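PDB 5KEI: 2,3-dihydroxybenzoate-AMP ligase, which is a two-domain enzyme of the AMP-binding (ANL) superfamily, with a large N-terminal AMP-binding portion followed by a smaller C-terminal domain. Local coordinates for residues A[45-48]-A[49-52]; A[113-117]-A[118-122]; A[289-293]-A[294-298]; A[85-89]-A[90-94]; A[416-419]-A[420-423]. All blocks are in the same frame, centred on the assembly; numbering follows the deposited sequence.

Overall arrangement
The five contacts are all local, and together they illustrate how a large alpha/beta enzyme starts and ends its helices. Contacts 1 and 5 are helix starts; contacts 2, 3 and 4 are helix ends that pass into loop or strand. Contacts 1, 2 and 4 form one cluster. Contact 2 lies between the other two, its centre 11 Å from that of contact 1 and 9 Å from that of contact 4. A salt bridge from Arg117 NE to Asp48 OD2 (2.9 Å) joins it to contact 1, and Ala118 CB packs on Ile87 CG2 of contact 4. Contact 3 lies 27 Å from contact 1 between centres. Contacts 3 and 5, 43 Å apart between centres, occupy opposite sides of the chain's centre.

Contact 1: residues A[45-48]-A[49-52]; sequences QLLD and SVLR
Ser49 and Leu46 close the turn that leads into helix 49-57, and the serine does so twice. From its backbone, Ser49 N donates to Leu46 O (2.9 Å), completing the type I beta turn that runs from Leu46 to Ser49. Its side chain then returns to the same acceptor. Ser49 CB already lies 3.1 Å from Leu46 O, and one bond further out Ser49 OG donates to that oxygen at 2.7 Å, in the carbonyl plane, whereas the amide approaches from above this plane. The torsion explains the reach: with chi1 at 78°, OG sits between the backbone N and the carbonyl carbon and is folded back over the turn. Ser49 OG also lies 3.5 Å from Gln45 CB. Leu46 O is therefore gripped by two donors of one residue, which should hold the turn and the serine rotamer together.

The next amides continue the winding. Val50 N bonds to Leu47 O at 3.1 Å, while Asp48 O receives only weak bonds, from Leu51 N and Arg52 N. Leu47 CD1 and Val50 CG2 meet loosely at 4.4 Å. Asp48 OD2 and Arg52 NH2 attract only through their charges, 4.6 Å apart, since the oxygen stands well out of the guanidinium plane. The stronger partners lie elsewhere: Asp48 pairs with Arg117, and Arg52 with Asp77 and Asp81. Leu47 packs on helices 107-117 and 227-240, Val50 on helices 227-240 and 265-271, and Leu51 touches helices 73-88, 107-117 and 265-271, so the new helix starts wedged among its neighbours.

Contact 2: residues A[113-117]-A[118-122]; sequences FGLLR and AGAVP
Ala118 turns back onto Gly114 and Leu115 as helix 107-117 runs out. Its amide donates to Gly114 O at 3.3 Å and weakly to Leu115 O, and its methyl lies 3.6 Å from Leu115 O. Gly119 follows with a positive phi of 84°, which swings the chain off the helical path, yet Gly119 N still reaches Leu116 O (2.9 Å), from well above the carbonyl plane. Ala120 N then bonds to Leu115 O at 3.0 Å, so this carbonyl has two donors. Ala120 CB settles against Leu115 CD2 at 4.1 Å. Past Val121, Pro122 turns back toward the helix. Its CB slides past Leu115 CD1, the two side chains running in opposite directions, while its CD meets Leu116 CD2 at 4.0 Å, crossed at about a right angle. The two leucines thus use different branches on different atoms of one ring.

Arg117 points away from this buried apolar corner, and its guanidinium forms salt bridges with Asp77 and Asp48. The positive-phi glycine, with the bonds from Gly119 N and Ala120 N back into the last turn, defines a Schellman motif, here joining helix to strand in the beta-alpha-beta unit of strand 97-101, helix 107-117 and strand 121-124.

Contact 3: residues A[289-293]-A[294-298]; sequences AAIDE and HGVTA
His294 and Ala290 are tied by two hydrogen bonds at one oxygen, at the end of helix 284-294. The backbone bond, His294 N to Ala290 O, measures 2.9 Å and is the ordinary helical one. The second comes from the ring: His294 ND1 donates to the same Ala290 O at 3.1 Å, with the oxygen near the edge of the imidazole and 20° out of its plane. A chi1 of -59° places the ring beside its own backbone N, which brings ND1 over the preceding turn. A third bond, from Val296 N to a lone pair of Ile291 O (3.0 Å), spans Gly295, whose positive phi ends the helix and turns the chain into the short loop before strand 298-301.

Stacking involves Glu293, which runs extended alongside the histidine in the same direction. Glu293 CG stands 4.2 Å from the ring centroid, almost on the ring normal, as a CH-pi contact. Beyond it the carboxylate lies nearly parallel to the ring, the planes 17° apart, with OE2 3.8 Å from His294 NE2.

The apolar packing is chiefly Ile291 against Val296, CG2 to CB 3.7 Å, on side chains that cross at about a right angle.

With ND1 acting as donor and a carboxylate lying over one face, the bond and the stack together should restrain the rotation of the imidazole; the nearby negative charge would probably also raise its affinity for a second proton.

Contact 4: residues A[85-89]-A[90-94]; sequences AGIAG and LGIRP
Ile87 and Ile92 meet at a slant, branch against branch, where helix 73-88 gives way to the loop leading to strand 97-101. The methyl of Ile87 that does the touching is CG2, which lies 3.8 Å from Ile92 CD1 and equally close to Ile92 CB. It therefore rests in the bend of the second isoleucine rather than against a single end. In Ile92 the longer branch stands beside the backbone N (chi1 -63°), and its extended chi2 of 170° carries CD1 out alongside that methyl. Ile92 CG2 adds a further touch on Ile87 CG2 at 4.0 Å, so the shorter branches also meet.

Leu90 is oriented differently: it lies over backbone instead of side chain. Its CB is 3.6 Å from Ile87 O, and its CG lies 3.8 Å from Gly86 O, so the leucine lies against these carbonyls. Ile92 shares in this, its CB also 3.7 Å from Ile87 O.

Two backbone bonds hold the frame on which these side chains are hung. Leu90 N donates to Ile87 O at 3.0 Å, and Gly91 N to Ala88 O at 3.1 Å; each spans three residues, and both donors sit high above the carbonyl plane, not on a lone pair. Outside the pair, Arg93 N is held by Asp96. The type I turn from Ala88 to Gly91 forms part of a Schellman motif, in which Gly91 has phi 102° and Ile92 folds back onto Ile87, the hydrophobic contact usual for this motif.

Contact 5: residues A[416-419]-A[420-423]; sequences FNAE and AANE
Ala418 and Asn422 are joined through the backbone at the start of helix 419-425, where Ala418 occupies the N-cap position. The extended phi of Ala418 (-154°) belongs to the incoming loop, and from Glu419 onward the chain adopts helical angles. Two successive bonds set the first turn going: Asn422 N donates to Ala418 O at 2.9 Å, nearly along the C=O axis, and Glu423 N donates to Glu419 O at 3.1 Å, almost straight at 170°. As the N-cap residue is an alanine, its side chain cannot cap the opening amides.

The alanine methyls pack. Ala418 CB and Ala421 CB touch at 4.0 Å, and the second methyl also lies 3.5 Å from Ala418 O. Asn422 leans back over the same carbonyl: with CG beside its backbone N (chi1 -72°), CG comes within 3.4 Å of Ala418 O. This is contact without a hydrogen bond, because the amide nitrogen is badly angled toward that oxygen; Asn422 OD1 takes the backbone amide of Tyr415, tying the helix start to the loop ahead of it.

On another flank Glu423 lays its CG 3.5 Å from Glu419 O before its extended chain carries the carboxylate along toward that of Glu419. If both glutamates are ionised, their like charges are probably mildly unfavourable; the nearby positive end of the helix dipole may offset part of this. Trp483 of strand 482-492 takes up Glu423 OE1 through its indole NE1, while Glu423 OE2 stands 4.3 Å from Glu419 OE2.

Contact 1: residues A[45-48]-A[49-52]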
# COMPACT_ATOMS: atom_id res chain seq x y z
N GLN A 45 17.44 2.19 -12.94
CA GLN A 45 18.13 1.27 -12.05
C GLN A 45 17.16 0.41 -11.22
O GLN A 45 16.08 0.86 -10.79
CB GLN A 45 19.07 2.05 -11.13
CG GLN A 45 20.14 2.87 -11.87
CD GLN A 45 21.12 2.00 -12.66
OE1 GLN A 45 21.66 1.02 -12.14
NE2 GLN A 45 21.34 2.37 -13.92
N LEU A 46 17.56 -0.84 -11.00
CA LEU A 46 16.72 -1.82 -10.33
C LEU A 46 16.62 -1.49 -8.86
O LEU A 46 17.55 -0.90 -8.31
CB LEU A 46 17.28 -3.24 -10.49
CG LEU A 46 17.25 -3.92 -11.87
CD1 LEU A 46 17.67 -5.36 -11.70
CD2 LEU A 46 15.89 -3.84 -12.56
N LEU A 47 15.52 -1.89 -8.22
CA LEU A 47 15.29 -1.59 -6.81
C LEU A 47 16.47 -2.01 -5.94
O LEU A 47 16.87 -1.25 -5.05
CB LEU A 47 14.00 -2.25 -6.31
CG LEU A 47 13.50 -1.91 -4.90
CD1 LEU A 47 13.62 -0.42 -4.59
CD2 LEU A 47 12.03 -2.38 -4.70
N ASP A 48 17.04 -3.20 -6.17
CA ASP A 48 18.08 -3.69 -5.27
C ASP A 48 19.34 -2.83 -5.36
O ASP A 48 20.22 -2.96 -4.52
CB ASP A 48 18.49 -5.14 -5.57
CG ASP A 48 19.35 -5.28 -6.86
OD1 ASP A 48 18.81 -5.08 -7.97
OD2 ASP A 48 20.58 -5.54 -6.74
N SER A 49 19.43 -1.97 -6.37
CA SER A 49 20.63 -1.16 -6.58
C SER A 49 20.71 -0.05 -5.55
O SER A 49 21.77 0.55 -5.36
CB SER A 49 20.66 -0.55 -7.98
OG SER A 49 19.79 0.57 -8.05
N VAL A 50 19.58 0.23 -4.89
CA VAL A 50 19.58 1.19 -3.80
C VAL A 50 20.58 0.72 -2.73
O VAL A 50 21.36 1.52 -2.23
CB VAL A 50 18.18 1.39 -3.19
CG1 VAL A 50 18.25 2.27 -1.92
CG2 VAL A 50 17.25 2.01 -4.21
N LEU A 51 20.59 -0.58 -2.42
CA LEU A 51 21.53 -1.11 -1.42
C LEU A 51 22.94 -1.15 -1.97
O LEU A 51 23.90 -0.80 -1.28
CB LEU A 51 21.12 -2.51 -0.96
CG LEU A 51 22.12 -3.33 -0.12
CD1 LEU A 51 22.64 -2.58 1.12
CD2 LEU A 51 21.48 -4.65 0.29
N ARG A 52 23.05 -1.59 -3.22
CA ARG A 52 24.31 -1.73 -3.91
C ARG A 52 25.05 -0.40 -3.96
O ARG A 52 26.22 -0.32 -3.59
CB ARG A 52 24.09 -2.27 -5.34
CG ARG A 52 25.38 -2.66 -6.07
CD ARG A 52 25.99 -3.89 -5.46
NE ARG A 52 25.24 -5.10 -5.82
CZ ARG A 52 25.35 -6.26 -5.18
NH1 ARG A 52 26.15 -6.37 -4.14
NH2 ARG A 52 24.64 -7.31 -5.59

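Contact 2: residues A[113-117]-A[118-122]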
# COMPACT_ATOMS: atom_id res chain seq x y z
N PHE A 113 16.06 -7.34 0.09
CA PHE A 113 17.07 -7.25 -0.97
C PHE A 113 17.55 -8.64 -1.39
O PHE A 113 17.87 -8.85 -2.56
CB PHE A 113 18.23 -6.36 -0.52
CG PHE A 113 17.84 -4.92 -0.40
CD1 PHE A 113 17.53 -4.37 0.83
CD2 PHE A 113 17.70 -4.14 -1.53
CE1 PHE A 113 17.12 -3.05 0.93
CE2 PHE A 113 17.30 -2.83 -1.44
CZ PHE A 113 17.01 -2.29 -0.20
N GLY A 114 17.55 -9.59 -0.46
CA GLY A 114 17.82 -10.99 -0.76
C GLY A 114 16.86 -11.48 -1.82
O GLY A 114 17.26 -12.00 -2.87
N LEU A 115 15.57 -11.30 -1.56
CA LEU A 115 14.54 -11.65 -2.53
C LEU A 115 14.69 -10.90 -3.87
O LEU A 115 14.59 -11.51 -4.94
CB LEU A 115 13.16 -11.40 -1.93
CG LEU A 115 12.69 -12.49 -0.95
CD1 LEU A 115 11.50 -12.04 -0.15
CD2 LEU A 115 12.38 -13.76 -1.73
N LEU A 116 14.94 -9.60 -3.80
CA LEU A 116 15.06 -8.78 -5.01
C LEU A 116 16.22 -9.23 -5.89
O LEU A 116 16.12 -9.23 -7.13
CB LEU A 116 15.24 -7.30 -4.65
CG LEU A 116 14.04 -6.57 -4.05
CD1 LEU A 116 14.45 -5.19 -3.57
CD2 LEU A 116 12.88 -6.49 -5.03
N ARG A 117 17.32 -9.62 -5.26
CA ARG A 117 18.52 -10.00 -6.00
C ARG A 117 18.39 -11.38 -6.61
O ARG A 117 19.12 -11.72 -7.52
CB ARG A 117 19.75 -9.93 -5.10
CG ARG A 117 20.04 -8.53 -4.60
CD ARG A 117 21.48 -8.25 -4.50
NE ARG A 117 21.69 -6.81 -4.36
CZ ARG A 117 22.37 -6.28 -3.36
NH1 ARG A 117 22.92 -7.07 -2.46
NH2 ARG A 117 22.51 -4.96 -3.28
N ALA A 118 17.44 -12.18 -6.13
CA ALA A 118 17.12 -13.43 -6.80
C ALA A 118 16.13 -13.16 -7.94
O ALA A 118 15.82 -14.05 -8.75
CB ALA A 118 16.56 -14.45 -5.82
N GLY A 119 15.68 -11.92 -8.04
CA GLY A 119 14.77 -11.52 -9.09
C GLY A 119 13.33 -11.85 -8.72
O GLY A 119 12.42 -11.72 -9.55
N ALA A 120 13.11 -12.27 -7.48
CA ALA A 120 11.76 -12.58 -7.03
C ALA A 120 10.99 -11.29 -6.78
O ALA A 120 11.58 -10.21 -6.59
CB ALA A 120 11.79 -13.44 -5.79
N VAL A 121 9.68 -11.38 -6.83
CA VAL A 121 8.83 -10.22 -6.66
C VAL A 121 8.08 -10.41 -5.36
O VAL A 121 7.09 -11.13 -5.33
CB VAL A 121 7.87 -10.04 -7.85
CG1 VAL A 121 6.91 -8.87 -7.59
CG2 VAL A 121 8.67 -9.84 -9.15
N PRO A 122 8.58 -9.80 -4.27
CA PRO A 122 7.96 -9.98 -2.96
C PRO A 122 6.59 -9.31 -2.86
O PRO A 122 6.33 -8.28 -3.50
CB PRO A 122 8.97 -9.34 -2.00
CG PRO A 122 9.70 -8.35 -2.84
CD PRO A 122 9.81 -8.98 -4.19

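Contact 3: residues A[289-293]-A[294-298]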
# COMPACT_ATOMS: atom_id res chain seq x y z
N ALA A 289 12.98 5.27 24.68
CA ALA A 289 14.22 4.57 25.02
C ALA A 289 15.10 4.36 23.80
O ALA A 289 16.30 4.65 23.84
CB ALA A 289 13.91 3.25 25.68
N ALA A 290 14.49 3.84 22.72
CA ALA A 290 15.18 3.60 21.44
C ALA A 290 15.72 4.88 20.81
O ALA A 290 16.82 4.89 20.26
CB ALA A 290 14.23 2.90 20.47
N ILE A 291 14.93 5.96 20.88
CA ILE A 291 15.31 7.25 20.33
C ILE A 291 16.53 7.81 21.03
O ILE A 291 17.45 8.34 20.38
CB ILE A 291 14.18 8.30 20.43
CG1 ILE A 291 12.95 7.84 19.66
CG2 ILE A 291 14.65 9.65 19.91
CD1 ILE A 291 11.85 8.87 19.66
N ASP A 292 16.56 7.72 22.36
CA ASP A 292 17.69 8.30 23.08
C ASP A 292 18.93 7.44 22.80
O ASP A 292 20.00 7.97 22.48
CB ASP A 292 17.38 8.42 24.59
CG ASP A 292 18.60 8.81 25.43
OD1 ASP A 292 18.81 10.03 25.66
OD2 ASP A 292 19.34 7.90 25.88
N GLU A 293 18.77 6.12 22.84
CA GLU A 293 19.90 5.22 22.63
C GLU A 293 20.53 5.32 21.24
O GLU A 293 21.75 5.37 21.12
CB GLU A 293 19.48 3.76 22.89
CG GLU A 293 20.66 2.80 22.79
CD GLU A 293 20.28 1.35 23.03
OE1 GLU A 293 19.22 1.08 23.64
OE2 GLU A 293 21.06 0.47 22.58
N HIS A 294 19.72 5.36 20.19
CA HIS A 294 20.29 5.34 18.83
C HIS A 294 20.36 6.74 18.21
O HIS A 294 20.76 6.89 17.05
CB HIS A 294 19.49 4.40 17.93
CG HIS A 294 19.44 2.98 18.43
ND1 HIS A 294 18.37 2.47 19.12
CD2 HIS A 294 20.35 1.98 18.34
CE1 HIS A 294 18.60 1.20 19.43
NE2 HIS A 294 19.80 0.88 18.97
N GLY A 295 19.98 7.76 18.97
CA GLY A 295 20.02 9.12 18.48
C GLY A 295 19.09 9.31 17.29
O GLY A 295 19.45 9.95 16.30
N VAL A 296 17.89 8.75 17.39
CA VAL A 296 16.89 8.83 16.33
C VAL A 296 16.54 10.28 15.96
O VAL A 296 16.28 11.09 16.83
CB VAL A 296 15.61 8.07 16.72
CG1 VAL A 296 14.50 8.30 15.71
CG2 VAL A 296 15.90 6.58 16.86
N THR A 297 16.55 10.60 14.67
CA THR A 297 16.19 11.94 14.23
C THR A 297 14.84 11.99 13.51
O THR A 297 14.27 13.07 13.33
CB THR A 297 17.27 12.52 13.29
OG1 THR A 297 17.25 11.81 12.05
CG2 THR A 297 18.67 12.39 13.92
N ALA A 298 14.32 10.83 13.11
CA ALA A 298 13.13 10.78 12.27
C ALA A 298 12.31 9.53 12.52
O ALA A 298 12.86 8.46 12.76
CB ALA A 298 13.53 10.87 10.77

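Contact 4: residues A[85-89]-A[90-94]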
# COMPACT_ATOMS: atom_id res chain seq x y z
N ALA A 85 21.50 -16.05 -3.35
CA ALA A 85 22.02 -17.33 -3.83
C ALA A 85 21.25 -18.48 -3.20
O ALA A 85 20.84 -19.41 -3.88
CB ALA A 85 23.50 -17.45 -3.54
N GLY A 86 21.03 -18.40 -1.89
CA GLY A 86 20.25 -19.40 -1.18
C GLY A 86 18.86 -19.58 -1.77
O GLY A 86 18.39 -20.71 -1.98
N ILE A 87 18.21 -18.45 -2.05
CA ILE A 87 16.84 -18.43 -2.58
C ILE A 87 16.78 -19.01 -3.99
O ILE A 87 15.91 -19.83 -4.29
CB ILE A 87 16.25 -17.00 -2.57
CG1 ILE A 87 15.89 -16.59 -1.14
CG2 ILE A 87 15.03 -16.94 -3.46
CD1 ILE A 87 15.82 -15.07 -0.91
N ALA A 88 17.70 -18.56 -4.85
CA ALA A 88 17.86 -19.12 -6.19
C ALA A 88 18.14 -20.64 -6.12
O ALA A 88 17.75 -21.40 -7.02
CB ALA A 88 18.99 -18.40 -6.94
N GLY A 89 18.80 -21.05 -5.05
CA GLY A 89 19.10 -22.44 -4.80
C GLY A 89 17.90 -23.34 -4.54
O GLY A 89 17.99 -24.56 -4.67
N LEU A 90 16.77 -22.75 -4.15
CA LEU A 90 15.57 -23.54 -3.90
C LEU A 90 14.78 -23.70 -5.20
O LEU A 90 13.82 -24.46 -5.26
CB LEU A 90 14.68 -22.89 -2.83
CG LEU A 90 15.21 -22.66 -1.40
CD1 LEU A 90 14.17 -21.92 -0.58
CD2 LEU A 90 15.58 -23.97 -0.72
N GLY A 91 15.19 -22.97 -6.23
CA GLY A 91 14.52 -23.06 -7.51
C GLY A 91 13.57 -21.92 -7.78
O GLY A 91 12.85 -21.93 -8.78
N ILE A 92 13.55 -20.94 -6.89
CA ILE A 92 12.81 -19.70 -7.10
C ILE A 92 13.50 -18.89 -8.20
O ILE A 92 14.70 -18.63 -8.14
CB ILE A 92 12.69 -18.87 -5.80
CG1 ILE A 92 11.89 -19.65 -4.75
CG2 ILE A 92 12.05 -17.51 -6.09
CD1 ILE A 92 11.92 -19.04 -3.36
N ARG A 93 12.72 -18.51 -9.21
CA ARG A 93 13.26 -17.96 -10.44
C ARG A 93 12.80 -16.52 -10.63
O ARG A 93 11.77 -16.14 -10.09
CB ARG A 93 12.83 -18.83 -11.63
CG ARG A 93 13.27 -20.28 -11.52
CD ARG A 93 14.65 -20.51 -12.12
NE ARG A 93 14.57 -20.66 -13.58
CZ ARG A 93 15.00 -19.76 -14.46
NH1 ARG A 93 15.58 -18.64 -14.05
NH2 ARG A 93 14.87 -20.00 -15.76
N PRO A 94 13.56 -15.71 -11.40
CA PRO A 94 13.13 -14.34 -11.69
C PRO A 94 11.64 -14.24 -12.06
O PRO A 94 11.13 -15.07 -12.81
CB PRO A 94 14.03 -13.95 -12.88
CG PRO A 94 15.28 -14.70 -12.63
CD PRO A 94 14.84 -16.03 -12.05

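Contact 5: residues A[416-419]-A[420-423]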
# COMPACT_ATOMS: atom_id res chain seq x y z
N PHE A 416 -2.82 -5.63 -9.61
CA PHE A 416 -2.19 -6.81 -10.22
C PHE A 416 -3.17 -7.96 -10.35
O PHE A 416 -3.80 -8.36 -9.37
CB PHE A 416 -0.99 -7.26 -9.40
CG PHE A 416 -0.22 -8.37 -10.04
CD1 PHE A 416 0.75 -8.10 -11.00
CD2 PHE A 416 -0.46 -9.69 -9.68
CE1 PHE A 416 1.46 -9.14 -11.60
CE2 PHE A 416 0.25 -10.72 -10.28
CZ PHE A 416 1.21 -10.44 -11.24
N ASN A 417 -3.31 -8.49 -11.56
CA ASN A 417 -4.16 -9.66 -11.80
C ASN A 417 -5.55 -9.44 -11.21
O ASN A 417 -5.99 -10.20 -10.35
CB ASN A 417 -3.50 -10.90 -11.20
CG ASN A 417 -4.16 -12.18 -11.66
OD1 ASN A 417 -4.85 -12.21 -12.66
ND2 ASN A 417 -3.92 -13.25 -10.92
N ALA A 418 -6.20 -8.37 -11.62
CA ALA A 418 -7.48 -7.98 -11.03
C ALA A 418 -8.30 -7.19 -12.04
O ALA A 418 -8.68 -6.04 -11.79
CB ALA A 418 -7.26 -7.17 -9.75
N GLU A 419 -8.57 -7.82 -13.18
CA GLU A 419 -9.22 -7.16 -14.32
C GLU A 419 -10.58 -6.53 -13.97
O GLU A 419 -10.86 -5.40 -14.40
CB GLU A 419 -9.36 -8.17 -15.46
CG GLU A 419 -10.02 -7.62 -16.69
CD GLU A 419 -10.21 -8.69 -17.76
OE1 GLU A 419 -9.77 -9.84 -17.54
OE2 GLU A 419 -10.81 -8.37 -18.81
N ALA A 420 -11.41 -7.23 -13.20
CA ALA A 420 -12.69 -6.68 -12.77
C ALA A 420 -12.49 -5.45 -11.87
O ALA A 420 -13.14 -4.42 -12.05
CB ALA A 420 -13.53 -7.74 -12.06
N ALA A 421 -11.58 -5.54 -10.90
CA ALA A 421 -11.29 -4.38 -10.04
C ALA A 421 -10.75 -3.20 -10.85
O ALA A 421 -11.02 -2.04 -10.53
CB ALA A 421 -10.33 -4.77 -8.95
N ASN A 422 -9.99 -3.48 -11.90
CA ASN A 422 -9.44 -2.40 -12.71
C ASN A 422 -10.49 -1.64 -13.52
O ASN A 422 -10.46 -0.42 -13.54
CB ASN A 422 -8.36 -2.93 -13.63
CG ASN A 422 -7.11 -3.28 -12.87
OD1 ASN A 422 -6.86 -2.71 -11.81
ND2 ASN A 422 -6.32 -4.21 -13.39
N GLU A 423 -11.42 -2.36 -14.15
CA GLU A 423 -12.55 -1.71 -14.82
C GLU A 423 -13.28 -0.78 -13.88
O GLU A 423 -13.74 0.29 -14.27
CB GLU A 423 -13.54 -2.74 -15.36
CG GLU A 423 -13.02 -3.58 -16.50
CD GLU A 423 -14.08 -4.54 -17.04
OE1 GLU A 423 -15.27 -4.40 -16.62
OE2 GLU A 423 -13.73 -5.42 -17.86